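Long-range contacts in selenium-binding protein (Sulfolobus tokodaii, PDB 2ECE), which is of unknown function but belongs to the selenium-binding protein family, and so may bind selenium: residues P258-T263 and L330-L335; D325-L330 and G452-D457; K264-I269 and I282-Y287; D391-Y396 and A423-G428. All coordinates share one frame; numbering follows the deposited sequence.

The four contacts join parts of a seven-bladed beta propeller. Interaction 3 lies inside one blade, pairing two neighbouring strands. Interaction 1 links the loop between strands 250-258 and 266-274 of that blade to the next blade, and L259 N bonds to M266 O at 2.9 Å. Interaction 2 shares L330 with interaction 1, and their centres are about 9 Å apart. H260 connects them, since its NE2 lies 2.8 Å from I328 O. Interaction 4 is in the blade after that of residues 330-335 and meets interaction 1 where K333 NZ lies 3.0 Å from P425 O. Interactions 3 and 4 do not touch, with centres about 22 Å apart. No ligand takes part in any of the four.

Interaction 1 of 4, residues P258-T263 and L330-L335; sequences PLHDPT and LDDKFL
The backbone N of H260 donates to D332 OD1 at 2.8 Å, a nearly straight bond with an N-H...O angle of 163°. The next backbone N, that of D261, donates to D332 OD2 at 3.1 Å. Both oxygens accept through their syn lone pairs. Two successive N-H groups therefore hold the carboxylate and fix its rotation. D332 CG stands anti to its carbonyl carbon (chi1 -71°), which sends the carboxylate across to the loop 258-263. L259 packs beside it, with CB 3.7 Å from D332 OD1.

The H260 ring lies almost parallel to the carboxylate plane, 9° apart. L330 CD1 sits over one face of the ring, 4.1 Å from its centroid, in a CH-pi contact. The far end of the ring is held as well: NE2 is hydrogen-bonded to I328 O. H260 is thus fixed at its backbone, on one face and at its tip.

D261 turns its own carboxylate back into its loop. Its OD1 accepts from T263 N and T263 OG1, closing an Asx turn. D332, in the turn between strands 326-328 and 334-339, accepts two N-H groups from a loop of the adjacent sheet, which joins neighbouring blades of the beta propeller.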
loop_
_atom_site.group_PDB
_atom_site.type_symbol
_atom_site.label_atom_id
_atom_site.label_comp_id
_atom_site.label_asym_id
_atom_site.label_seq_id
_atom_site.Cartn_x
_atom_site.Cartn_y
_atom_site.Cartn_z
ATOM N N PRO A 258 2.667 9.747 5.796
ATOM C CA PRO A 258 2.968 11.096 6.293
ATOM C C PRO A 258 1.753 11.958 5.920
ATOM O O PRO A 258 1.037 11.623 4.970
ATOM C CB PRO A 258 4.185 11.510 5.460
ATOM C CG PRO A 258 4.828 10.196 5.078
ATOM C CD PRO A 258 3.637 9.325 4.768
ATOM N N LEU A 259 1.494 13.042 6.649
ATOM C CA LEU A 259 0.384 13.895 6.241
ATOM C C LEU A 259 0.860 14.488 4.910
ATOM O O LEU A 259 2.069 14.601 4.669
ATOM C CB LEU A 259 0.111 15.010 7.258
ATOM C CG LEU A 259 -0.566 14.595 8.571
ATOM C CD1 LEU A 259 -1.131 15.840 9.258
ATOM C CD2 LEU A 259 -1.683 13.609 8.304
ATOM N N HIS A 260 -0.076 14.846 4.042
ATOM C CA HIS A 260 0.280 15.384 2.735
ATOM C C HIS A 260 0.909 16.780 2.773
ATOM O O HIS A 260 1.768 17.105 1.947
ATOM C CB HIS A 260 -0.955 15.360 1.838
ATOM C CG HIS A 260 -1.526 13.985 1.649
ATOM N ND1 HIS A 260 -0.954 13.044 0.818
ATOM C CD2 HIS A 260 -2.589 13.378 2.226
ATOM C CE1 HIS A 260 -1.640 11.917 0.893
ATOM N NE2 HIS A 260 -2.637 12.093 1.740
ATOM N N ASP A 261 0.479 17.591 3.735
ATOM C CA ASP A 261 0.994 18.953 3.915
ATOM C C ASP A 261 2.428 18.805 4.419
ATOM O O ASP A 261 2.642 18.377 5.551
ATOM C CB ASP A 261 0.153 19.674 4.968
ATOM C CG ASP A 261 0.539 21.138 5.143
ATOM O OD1 ASP A 261 1.673 21.532 4.796
ATOM O OD2 ASP A 261 -0.309 21.896 5.654
ATOM N N PRO A 262 3.426 19.177 3.600
ATOM C CA PRO A 262 4.823 19.050 4.023
ATOM C C PRO A 262 5.268 19.897 5.212
ATOM O O PRO A 262 6.363 19.688 5.745
ATOM C CB PRO A 262 5.595 19.384 2.748
ATOM C CG PRO A 262 4.732 20.433 2.123
ATOM C CD PRO A 262 3.338 19.838 2.284
ATOM N N THR A 263 4.441 20.850 5.633
ATOM C CA THR A 263 4.809 21.679 6.781
ATOM C C THR A 263 4.516 20.910 8.057
ATOM O O THR A 263 4.909 21.318 9.152
ATOM C CB THR A 263 4.030 23.020 6.814
ATOM O OG1 THR A 263 2.629 22.770 6.964
ATOM C CG2 THR A 263 4.265 23.796 5.542
ATOM N N LEU A 330 -6.292 13.805 0.729
ATOM C CA LEU A 330 -5.383 14.919 0.453
ATOM C C LEU A 330 -5.474 16.134 1.381
ATOM O O LEU A 330 -4.477 16.814 1.601
ATOM C CB LEU A 330 -5.547 15.388 -0.995
ATOM C CG LEU A 330 -4.707 14.686 -2.066
ATOM C CD1 LEU A 330 -3.237 14.972 -1.822
ATOM C CD2 LEU A 330 -4.968 13.186 -2.035
ATOM N N ASP A 331 -6.658 16.420 1.910
ATOM C CA ASP A 331 -6.829 17.565 2.807
ATOM C C ASP A 331 -6.386 17.211 4.221
ATOM O O ASP A 331 -6.509 18.013 5.141
ATOM C CB ASP A 331 -8.293 18.010 2.828
ATOM C CG ASP A 331 -9.242 16.863 3.118
ATOM O OD1 ASP A 331 -8.771 15.810 3.605
ATOM O OD2 ASP A 331 -10.456 17.012 2.867
ATOM N N ASP A 332 -5.866 15.999 4.387
ATOM C CA ASP A 332 -5.402 15.533 5.687
ATOM C C ASP A 332 -6.507 15.509 6.731
ATOM O O ASP A 332 -6.233 15.494 7.931
ATOM C CB ASP A 332 -4.248 16.409 6.198
ATOM C CG ASP A 332 -2.957 16.191 5.423
ATOM O OD1 ASP A 332 -2.734 15.057 4.947
ATOM O OD2 ASP A 332 -2.157 17.144 5.305
ATOM N N LYS A 333 -7.758 15.486 6.280
ATOM C CA LYS A 333 -8.883 15.484 7.208
ATOM C C LYS A 333 -9.342 14.087 7.620
ATOM O O LYS A 333 -9.793 13.886 8.750
ATOM C CB LYS A 333 -10.060 16.256 6.595
ATOM C CG LYS A 333 -11.220 16.501 7.544
ATOM C CD LYS A 333 -12.371 17.218 6.847
ATOM C CE LYS A 333 -13.475 17.560 7.837
ATOM N NZ LYS A 333 -14.652 18.205 7.173
ATOM N N PHE A 334 -9.215 13.112 6.721
ATOM C CA PHE A 334 -9.666 11.754 7.028
ATOM C C PHE A 334 -8.611 10.656 6.910
ATOM O O PHE A 334 -7.742 10.695 6.038
ATOM C CB PHE A 334 -10.867 11.403 6.147
ATOM C CG PHE A 334 -12.096 12.233 6.436
ATOM C CD1 PHE A 334 -12.803 12.057 7.621
ATOM C CD2 PHE A 334 -12.530 13.200 5.534
ATOM C CE1 PHE A 334 -13.929 12.834 7.908
ATOM C CE2 PHE A 334 -13.660 13.988 5.813
ATOM C CZ PHE A 334 -14.355 13.801 7.001
ATOM N N LEU A 335 -8.710 9.679 7.806
ATOM C CA LEU A 335 -7.806 8.538 7.852
ATOM C C LEU A 335 -8.709 7.332 7.583
ATOM O O LEU A 335 -9.703 7.134 8.282
ATOM C CB LEU A 335 -7.180 8.445 9.252
ATOM C CG LEU A 335 -5.807 7.813 9.531
ATOM C CD1 LEU A 335 -5.900 6.994 10.813
ATOM C CD2 LEU A 335 -5.351 6.946 8.373
#

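Interaction 2 of 4, residues D325-L330 and G452-D457; sequences DIDISL and GDASSD
The flat group of this contact is the D327 carboxylate, which sits between A454 and S455. The methyl of A454 lies to one side of its plane, with CB 3.9 Å from D327 OD2. S455 CB approaches from the other side and is 3.4 Å from D327 OD1. With CG anti to the backbone N (chi1 -151°), the D327 carboxylate is carried out from the strand toward the loop 452-457.

No direct hydrogen bond joins the two segments. A water bridges them instead. It accepts from I328 N at 3.0 Å, and lies 3.1 Å from both D327 OD1 and A454 O. More acceptors surround it than it has protons, so it cannot serve all of them at once.

The rest is close packing around A454. Its CB lies 3.4 Å from the carbonyl I328 O. The apolar part is L330 CD2, which comes up against the same methyl at 3.6 Å and also meets A454 CA.

The loop is shaped from within. D453 OD1 accepts from S455 N through its anti lone pair, forming an Asx turn. S455 OG turns to E387 and R448.

The contact is buried near the middle of the propeller. Strand 326-328 is an edge strand of its blade. The loop follows strand 443-449, and A454 also bonds through its backbone to I388 in strand 386-388 of the neighbouring blade.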
loop_
_atom_site.group_PDB
_atom_site.type_symbol
_atom_site.label_atom_id
_atom_site.label_comp_id
_atom_site.label_asym_id
_atom_site.label_seq_id
_atom_site.Cartn_x
_atom_site.Cartn_y
_atom_site.Cartn_z
ATOM N N ASP A 325 -4.078 -1.978 5.897
ATOM C CA ASP A 325 -3.787 -0.793 5.097
ATOM C C ASP A 325 -4.449 0.466 5.655
ATOM O O ASP A 325 -5.488 0.398 6.321
ATOM C CB ASP A 325 -4.232 -0.994 3.639
ATOM C CG ASP A 325 -3.704 0.101 2.711
ATOM O OD1 ASP A 325 -2.508 0.421 2.812
ATOM O OD2 ASP A 325 -4.469 0.633 1.877
ATOM N N ILE A 326 -3.822 1.611 5.391
ATOM C CA ILE A 326 -4.343 2.910 5.809
ATOM C C ILE A 326 -4.055 3.896 4.681
ATOM O O ILE A 326 -3.123 3.695 3.892
ATOM C CB ILE A 326 -3.674 3.443 7.107
ATOM C CG1 ILE A 326 -2.151 3.453 6.955
ATOM C CG2 ILE A 326 -4.111 2.613 8.296
ATOM C CD1 ILE A 326 -1.429 4.269 8.020
ATOM N N ASP A 327 -4.854 4.953 4.605
ATOM C CA ASP A 327 -4.668 5.956 3.570
ATOM C C ASP A 327 -5.326 7.247 4.051
ATOM O O ASP A 327 -6.385 7.210 4.667
ATOM C CB ASP A 327 -5.301 5.468 2.266
ATOM C CG ASP A 327 -4.606 6.014 1.035
ATOM O OD1 ASP A 327 -3.460 6.495 1.154
ATOM O OD2 ASP A 327 -5.199 5.946 -0.062
ATOM N N ILE A 328 -4.690 8.379 3.768
ATOM C CA ILE A 328 -5.193 9.682 4.199
ATOM C C ILE A 328 -5.668 10.528 3.022
ATOM O O ILE A 328 -5.006 10.584 1.980
ATOM C CB ILE A 328 -4.084 10.470 4.936
ATOM C CG1 ILE A 328 -3.523 9.632 6.086
ATOM C CG2 ILE A 328 -4.630 11.797 5.443
ATOM C CD1 ILE A 328 -2.281 10.230 6.715
ATOM N N SER A 329 -6.809 11.196 3.176
ATOM C CA SER A 329 -7.309 12.050 2.097
ATOM C C SER A 329 -6.349 13.229 1.930
ATOM O O SER A 329 -5.666 13.607 2.879
ATOM C CB SER A 329 -8.724 12.555 2.412
ATOM O OG SER A 329 -8.781 13.180 3.681
ATOM N N LEU A 330 -6.292 13.805 0.729
ATOM C CA LEU A 330 -5.383 14.919 0.453
ATOM C C LEU A 330 -5.474 16.134 1.381
ATOM O O LEU A 330 -4.477 16.814 1.601
ATOM C CB LEU A 330 -5.547 15.388 -0.995
ATOM C CG LEU A 330 -4.707 14.686 -2.066
ATOM C CD1 LEU A 330 -3.237 14.972 -1.822
ATOM C CD2 LEU A 330 -4.968 13.186 -2.035
ATOM N N GLY A 452 -2.842 10.409 -10.628
ATOM C CA GLY A 452 -2.404 10.450 -9.243
ATOM C C GLY A 452 -3.519 10.246 -8.230
ATOM O O GLY A 452 -4.686 10.486 -8.525
ATOM N N ASP A 453 -3.154 9.796 -7.034
ATOM C CA ASP A 453 -4.121 9.564 -5.973
ATOM C C ASP A 453 -3.532 9.948 -4.622
ATOM O O ASP A 453 -2.496 10.610 -4.551
ATOM C CB ASP A 453 -4.570 8.096 -5.971
ATOM C CG ASP A 453 -3.403 7.132 -6.039
ATOM O OD1 ASP A 453 -2.550 7.185 -5.137
ATOM O OD2 ASP A 453 -3.337 6.327 -6.998
ATOM N N ALA A 454 -4.190 9.521 -3.550
ATOM C CA ALA A 454 -3.759 9.856 -2.200
ATOM C C ALA A 454 -2.509 9.155 -1.654
ATOM O O ALA A 454 -2.029 9.522 -0.578
ATOM C CB ALA A 454 -4.921 9.646 -1.236
ATOM N N SER A 455 -1.979 8.157 -2.360
ATOM C CA SER A 455 -0.789 7.467 -1.861
ATOM C C SER A 455 0.306 7.350 -2.912
ATOM O O SER A 455 1.333 6.712 -2.682
ATOM C CB SER A 455 -1.148 6.063 -1.355
ATOM O OG SER A 455 -1.329 5.152 -2.427
ATOM N N SER A 456 0.094 7.987 -4.055
ATOM C CA SER A 456 1.054 7.924 -5.147
ATOM C C SER A 456 2.011 9.108 -5.221
ATOM O O SER A 456 3.114 8.972 -5.749
ATOM C CB SER A 456 0.312 7.833 -6.478
ATOM O OG SER A 456 -0.368 9.048 -6.745
ATOM N N ASP A 457 1.583 10.260 -4.699
ATOM C CA ASP A 457 2.372 11.491 -4.755
ATOM C C ASP A 457 2.687 12.138 -3.413
ATOM O O ASP A 457 1.915 12.041 -2.465
ATOM C CB ASP A 457 1.634 12.553 -5.582
ATOM C CG ASP A 457 1.535 12.206 -7.045
ATOM O OD1 ASP A 457 1.155 11.060 -7.363
ATOM O OD2 ASP A 457 1.821 13.092 -7.875
HETATM O O HOH W 1 -2.067 8.902 2.415
#

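Interaction 3 of 4, residues K264-I269 and I282-Y287; sequences KLMGFI and IWLWFY
W285 crosses to G267 and lays its indole over the backbone of the opposite strand. Its CG lies between the backbone N and the carbonyl carbon (chi1 43°), which turns the ring onto the partner strand. From CB outward, CG and then CD1 approach G267 O, CD1 at 3.2 Å. NE1 donates to F268 O at 3.2 Å, reaching it from 70° above the carbonyl plane. CE2 and CZ2 lie over G267 CA, which makes a CH-pi contact 3.8 Å from the centroid of the six-membered ring. CZ3 and CH2, at the far end, rest against M266 C. G267 is fully extended and has no side chain on the face where the indole lies, which lets the ring rest on the main chain.

The strands run antiparallel and bond in regular register. G267 and W285 form a hydrogen-bonded pair, with W285 N to G267 O at 2.9 Å. I269 and W283 form another, in which the bond from I269 N is weak.

The other face of the sheet carries M266, F268, L284 and F286. L284 CD1 lies over one face of the F268 ring, 4.0 Å from its centroid. I282 CG2 touches F268 CD2 at 3.7 Å. M266 CB meets F286 CB at 3.6 Å across a non-hydrogen-bonded pair.

An aromatic ring packed over a cross-strand glycine is a known feature of antiparallel sheets. Here it occurs in a beta hairpin at the middle of a propeller blade.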
loop_
_atom_site.group_PDB
_atom_site.type_symbol
_atom_site.label_atom_id
_atom_site.label_comp_id
_atom_site.label_asym_id
_atom_site.label_seq_id
_atom_site.Cartn_x
_atom_site.Cartn_y
_atom_site.Cartn_z
ATOM N N LYS A 264 3.833 19.782 7.908
ATOM C CA LYS A 264 3.479 18.942 9.046
ATOM C C LYS A 264 4.453 17.782 9.180
ATOM O O LYS A 264 4.570 16.950 8.279
ATOM C CB LYS A 264 2.070 18.381 8.862
ATOM C CG LYS A 264 0.989 19.432 8.662
ATOM C CD LYS A 264 0.593 20.082 9.975
ATOM C CE LYS A 264 -0.632 20.976 9.812
ATOM N NZ LYS A 264 -0.346 22.213 9.030
ATOM N N LEU A 265 5.142 17.697 10.305
ATOM C CA LEU A 265 6.079 16.604 10.458
ATOM C C LEU A 265 5.517 15.467 11.258
ATOM O O LEU A 265 5.969 15.166 12.365
ATOM C CB LEU A 265 7.386 17.083 11.064
ATOM C CG LEU A 265 8.208 17.694 9.937
ATOM C CD1 LEU A 265 8.079 19.205 9.965
ATOM C CD2 LEU A 265 9.647 17.238 10.079
ATOM N N MET A 266 4.527 14.827 10.660
ATOM C CA MET A 266 3.859 13.708 11.274
ATOM C C MET A 266 3.172 12.853 10.225
ATOM O O MET A 266 3.082 13.213 9.049
ATOM C CB MET A 266 2.829 14.208 12.285
ATOM C CG MET A 266 1.827 15.194 11.706
ATOM S SD MET A 266 0.578 15.657 12.939
ATOM C CE MET A 266 1.580 16.666 14.035
ATOM N N GLY A 267 2.676 11.715 10.691
ATOM C CA GLY A 267 1.987 10.775 9.838
ATOM C C GLY A 267 1.544 9.588 10.670
ATOM O O GLY A 267 1.789 9.544 11.881
ATOM N N PHE A 268 0.907 8.619 10.022
ATOM C CA PHE A 268 0.414 7.429 10.711
ATOM C C PHE A 268 1.042 6.131 10.220
ATOM O O PHE A 268 1.729 6.095 9.189
ATOM C CB PHE A 268 -1.105 7.303 10.546
ATOM C CG PHE A 268 -1.879 8.482 11.072
ATOM C CD1 PHE A 268 -2.066 9.617 10.288
ATOM C CD2 PHE A 268 -2.423 8.451 12.358
ATOM C CE1 PHE A 268 -2.789 10.713 10.777
ATOM C CE2 PHE A 268 -3.149 9.540 12.859
ATOM C CZ PHE A 268 -3.331 10.673 12.065
ATOM N N ILE A 269 0.801 5.072 10.989
ATOM C CA ILE A 269 1.257 3.728 10.655
ATOM C C ILE A 269 0.384 2.739 11.415
ATOM O O ILE A 269 -0.038 3.002 12.549
ATOM C CB ILE A 269 2.740 3.471 11.023
ATOM C CG1 ILE A 269 3.150 2.080 10.520
ATOM C CG2 ILE A 269 2.941 3.546 12.527
ATOM C CD1 ILE A 269 4.634 1.764 10.676
ATOM N N ILE A 282 -3.369 2.017 15.531
ATOM C CA ILE A 282 -2.834 3.015 14.619
ATOM C C ILE A 282 -1.980 3.939 15.466
ATOM O O ILE A 282 -2.393 4.363 16.549
ATOM C CB ILE A 282 -3.951 3.825 13.947
ATOM C CG1 ILE A 282 -4.848 2.886 13.133
ATOM C CG2 ILE A 282 -3.350 4.908 13.067
ATOM C CD1 ILE A 282 -4.090 2.006 12.140
ATOM N N TRP A 283 -0.782 4.237 14.982
ATOM C CA TRP A 283 0.128 5.090 15.716
ATOM C C TRP A 283 0.460 6.358 14.956
ATOM O O TRP A 283 0.630 6.336 13.738
ATOM C CB TRP A 283 1.414 4.327 16.030
ATOM C CG TRP A 283 1.227 3.194 16.992
ATOM C CD1 TRP A 283 0.524 2.039 16.783
ATOM C CD2 TRP A 283 1.763 3.104 18.315
ATOM N NE1 TRP A 283 0.594 1.234 17.898
ATOM C CE2 TRP A 283 1.346 1.865 18.853
ATOM C CE3 TRP A 283 2.554 3.952 19.101
ATOM C CZ2 TRP A 283 1.698 1.452 20.145
ATOM C CZ3 TRP A 283 2.905 3.538 20.392
ATOM C CH2 TRP A 283 2.474 2.301 20.896
ATOM N N LEU A 284 0.546 7.460 15.694
ATOM C CA LEU A 284 0.880 8.757 15.123
ATOM C C LEU A 284 2.334 9.062 15.454
ATOM O O LEU A 284 2.698 9.152 16.626
ATOM C CB LEU A 284 -0.011 9.851 15.728
ATOM C CG LEU A 284 0.280 11.315 15.374
ATOM C CD1 LEU A 284 -0.001 11.547 13.902
ATOM C CD2 LEU A 284 -0.589 12.242 16.230
ATOM N N TRP A 285 3.173 9.190 14.432
ATOM C CA TRP A 285 4.569 9.536 14.662
ATOM C C TRP A 285 4.650 11.023 14.341
ATOM O O TRP A 285 4.034 11.483 13.380
ATOM C CB TRP A 285 5.514 8.718 13.764
ATOM C CG TRP A 285 5.090 8.551 12.321
ATOM C CD1 TRP A 285 4.275 7.575 11.809
ATOM C CD2 TRP A 285 5.508 9.347 11.205
ATOM N NE1 TRP A 285 4.168 7.710 10.447
ATOM C CE2 TRP A 285 4.914 8.788 10.048
ATOM C CE3 TRP A 285 6.329 10.473 11.068
ATOM C CZ2 TRP A 285 5.115 9.321 8.768
ATOM C CZ3 TRP A 285 6.529 11.004 9.795
ATOM C CH2 TRP A 285 5.924 10.423 8.660
ATOM N N PHE A 286 5.391 11.772 15.151
ATOM C CA PHE A 286 5.506 13.215 14.958
ATOM C C PHE A 286 6.785 13.786 15.567
ATOM O O PHE A 286 7.333 13.223 16.518
ATOM C CB PHE A 286 4.281 13.898 15.579
ATOM C CG PHE A 286 4.111 13.624 17.052
ATOM C CD1 PHE A 286 4.570 14.532 18.000
ATOM C CD2 PHE A 286 3.509 12.445 17.492
ATOM C CE1 PHE A 286 4.435 14.278 19.367
ATOM C CE2 PHE A 286 3.370 12.177 18.856
ATOM C CZ PHE A 286 3.836 13.099 19.796
ATOM N N TYR A 287 7.258 14.901 15.017
ATOM C CA TYR A 287 8.469 15.545 15.523
ATOM C C TYR A 287 8.076 16.721 16.409
ATOM O O TYR A 287 7.311 17.589 16.000
ATOM C CB TYR A 287 9.348 16.028 14.368
ATOM C CG TYR A 287 10.699 16.552 14.802
ATOM C CD1 TYR A 287 10.911 17.918 15.013
ATOM C CD2 TYR A 287 11.770 15.683 15.003
ATOM C CE1 TYR A 287 12.162 18.401 15.408
ATOM C CE2 TYR A 287 13.020 16.156 15.397
ATOM C CZ TYR A 287 13.209 17.514 15.596
ATOM O OH TYR A 287 14.449 17.985 15.970
#

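Interaction 4 of 4, residues D391-Y396 and A423-G428; sequences DGRRVY and ANPSGG
A423 N donates to R393 O at 2.7 Å, the one hydrogen bond between the two segments. The donor stands 38° out of the carbonyl plane, so the bond is not on a lone pair. R393 immediately precedes strand 394-398, and A423 is the last residue of strand 417-423. The chain reaches R393 through G392, which has positive phi (74°). Beyond A423 it folds into a type I beta turn from N424 to G427, where G427 N bonds to N424 O. N424 N also bonds to G428 O, closing the loop.

The side chains add a small apolar contact. A423 CB faces the first segment, 3.6 Å from G392 O, and meets V395 CG2 at 4.2 Å. Y336 of the neighbouring blade touches both A423 and V395. R393 runs extended past the turn, and its NH1 comes within 3.9 Å of P425 CG. This outer part is exposed, and a crystal neighbour touches both residues, so the arginine's position may owe something to the lattice.

Each loop is held by its own Asx turn. D391 OD1 accepts from R393 N at 2.8 Å, and N424 OD1 from S426 N in the carbonyl plane, on a lone pair. D391 OD2 is gripped end-on by R394, whose NH1 and NH2 both reach that oxygen in a salt bridge. R394 NE pairs in turn with E25, which also bonds Y396 OH.

Two strand connections are thus tied side by side at one end of a four-stranded antiparallel sheet, a blade of the beta propeller.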
loop_
_atom_site.group_PDB
_atom_site.type_symbol
_atom_site.label_atom_id
_atom_site.label_comp_id
_atom_site.label_asym_id
_atom_site.label_seq_id
_atom_site.Cartn_x
_atom_site.Cartn_y
_atom_site.Cartn_z
ATOM N N ASP A 391 -9.891 14.280 -4.966
ATOM C CA ASP A 391 -10.916 15.152 -4.397
ATOM C C ASP A 391 -11.457 14.574 -3.100
ATOM O O ASP A 391 -12.257 15.212 -2.416
ATOM C CB ASP A 391 -12.062 15.419 -5.394
ATOM C CG ASP A 391 -12.839 14.163 -5.778
ATOM O OD1 ASP A 391 -12.779 13.152 -5.047
ATOM O OD2 ASP A 391 -13.536 14.202 -6.818
ATOM N N GLY A 392 -11.008 13.363 -2.766
ATOM C CA GLY A 392 -11.421 12.715 -1.532
ATOM C C GLY A 392 -12.824 12.138 -1.442
ATOM O O GLY A 392 -13.214 11.642 -0.384
ATOM N N ARG A 393 -13.579 12.177 -2.537
ATOM C CA ARG A 393 -14.951 11.668 -2.532
ATOM C C ARG A 393 -15.120 10.173 -2.817
ATOM O O ARG A 393 -16.141 9.590 -2.452
ATOM C CB ARG A 393 -15.794 12.462 -3.535
ATOM C CG ARG A 393 -15.793 13.962 -3.277
ATOM C CD ARG A 393 -16.410 14.730 -4.435
ATOM N NE ARG A 393 -16.245 16.174 -4.270
ATOM C CZ ARG A 393 -16.985 16.929 -3.461
ATOM N NH1 ARG A 393 -17.958 16.384 -2.737
ATOM N NH2 ARG A 393 -16.742 18.231 -3.368
ATOM N N ARG A 394 -14.130 9.549 -3.451
ATOM C CA ARG A 394 -14.231 8.129 -3.790
ATOM C C ARG A 394 -13.096 7.285 -3.204
ATOM O O ARG A 394 -11.927 7.673 -3.264
ATOM C CB ARG A 394 -14.255 7.970 -5.316
ATOM C CG ARG A 394 -15.348 8.798 -6.009
ATOM C CD ARG A 394 -15.140 8.868 -7.516
ATOM N NE ARG A 394 -13.964 9.660 -7.878
ATOM C CZ ARG A 394 -13.903 10.990 -7.829
ATOM N NH1 ARG A 394 -14.955 11.700 -7.433
ATOM N NH2 ARG A 394 -12.788 11.617 -8.183
ATOM N N VAL A 395 -13.453 6.136 -2.633
ATOM C CA VAL A 395 -12.470 5.226 -2.057
ATOM C C VAL A 395 -12.602 3.885 -2.771
ATOM O O VAL A 395 -13.677 3.292 -2.798
ATOM C CB VAL A 395 -12.699 4.998 -0.543
ATOM C CG1 VAL A 395 -11.585 4.112 0.023
ATOM C CG2 VAL A 395 -12.740 6.328 0.192
ATOM N N TYR A 396 -11.515 3.423 -3.375
ATOM C CA TYR A 396 -11.528 2.153 -4.083
ATOM C C TYR A 396 -10.975 1.096 -3.134
ATOM O O TYR A 396 -10.035 1.356 -2.385
ATOM C CB TYR A 396 -10.695 2.272 -5.354
ATOM C CG TYR A 396 -11.273 3.279 -6.330
ATOM C CD1 TYR A 396 -12.282 2.913 -7.221
ATOM C CD2 TYR A 396 -10.848 4.612 -6.331
ATOM C CE1 TYR A 396 -12.853 3.847 -8.088
ATOM C CE2 TYR A 396 -11.416 5.555 -7.197
ATOM C CZ TYR A 396 -12.415 5.164 -8.070
ATOM O OH TYR A 396 -12.960 6.078 -8.946
ATOM N N ALA A 423 -17.303 8.701 -0.189
ATOM C CA ALA A 423 -16.975 9.337 1.082
ATOM C C ALA A 423 -17.498 10.765 1.148
ATOM O O ALA A 423 -17.400 11.524 0.178
ATOM C CB ALA A 423 -15.471 9.321 1.301
ATOM N N ASN A 424 -18.044 11.122 2.304
ATOM C CA ASN A 424 -18.601 12.450 2.521
ATOM C C ASN A 424 -17.546 13.408 3.061
ATOM O O ASN A 424 -16.981 13.181 4.130
ATOM C CB ASN A 424 -19.769 12.367 3.508
ATOM C CG ASN A 424 -20.559 13.658 3.583
ATOM O OD1 ASN A 424 -19.995 14.733 3.792
ATOM N ND2 ASN A 424 -21.875 13.559 3.415
ATOM N N PRO A 425 -17.273 14.498 2.329
ATOM C CA PRO A 425 -16.279 15.494 2.746
ATOM C C PRO A 425 -16.470 16.013 4.174
ATOM O O PRO A 425 -15.544 16.563 4.773
ATOM C CB PRO A 425 -16.424 16.595 1.689
ATOM C CG PRO A 425 -17.842 16.412 1.180
ATOM C CD PRO A 425 -17.946 14.921 1.089
ATOM N N SER A 426 -17.663 15.835 4.730
ATOM C CA SER A 426 -17.914 16.299 6.091
ATOM C C SER A 426 -18.293 15.158 7.024
ATOM O O SER A 426 -18.974 15.367 8.029
ATOM C CB SER A 426 -19.014 17.368 6.098
ATOM O OG SER A 426 -18.603 18.512 5.368
ATOM N N GLY A 427 -17.845 13.953 6.689
ATOM C CA GLY A 427 -18.148 12.802 7.522
ATOM C C GLY A 427 -19.206 11.902 6.917
ATOM O O GLY A 427 -20.334 12.335 6.683
ATOM N N GLY A 428 -18.840 10.648 6.663
ATOM C CA GLY A 428 -19.779 9.702 6.083
ATOM C C GLY A 428 -19.141 8.776 5.060
ATOM O O GLY A 428 -18.323 9.216 4.245
#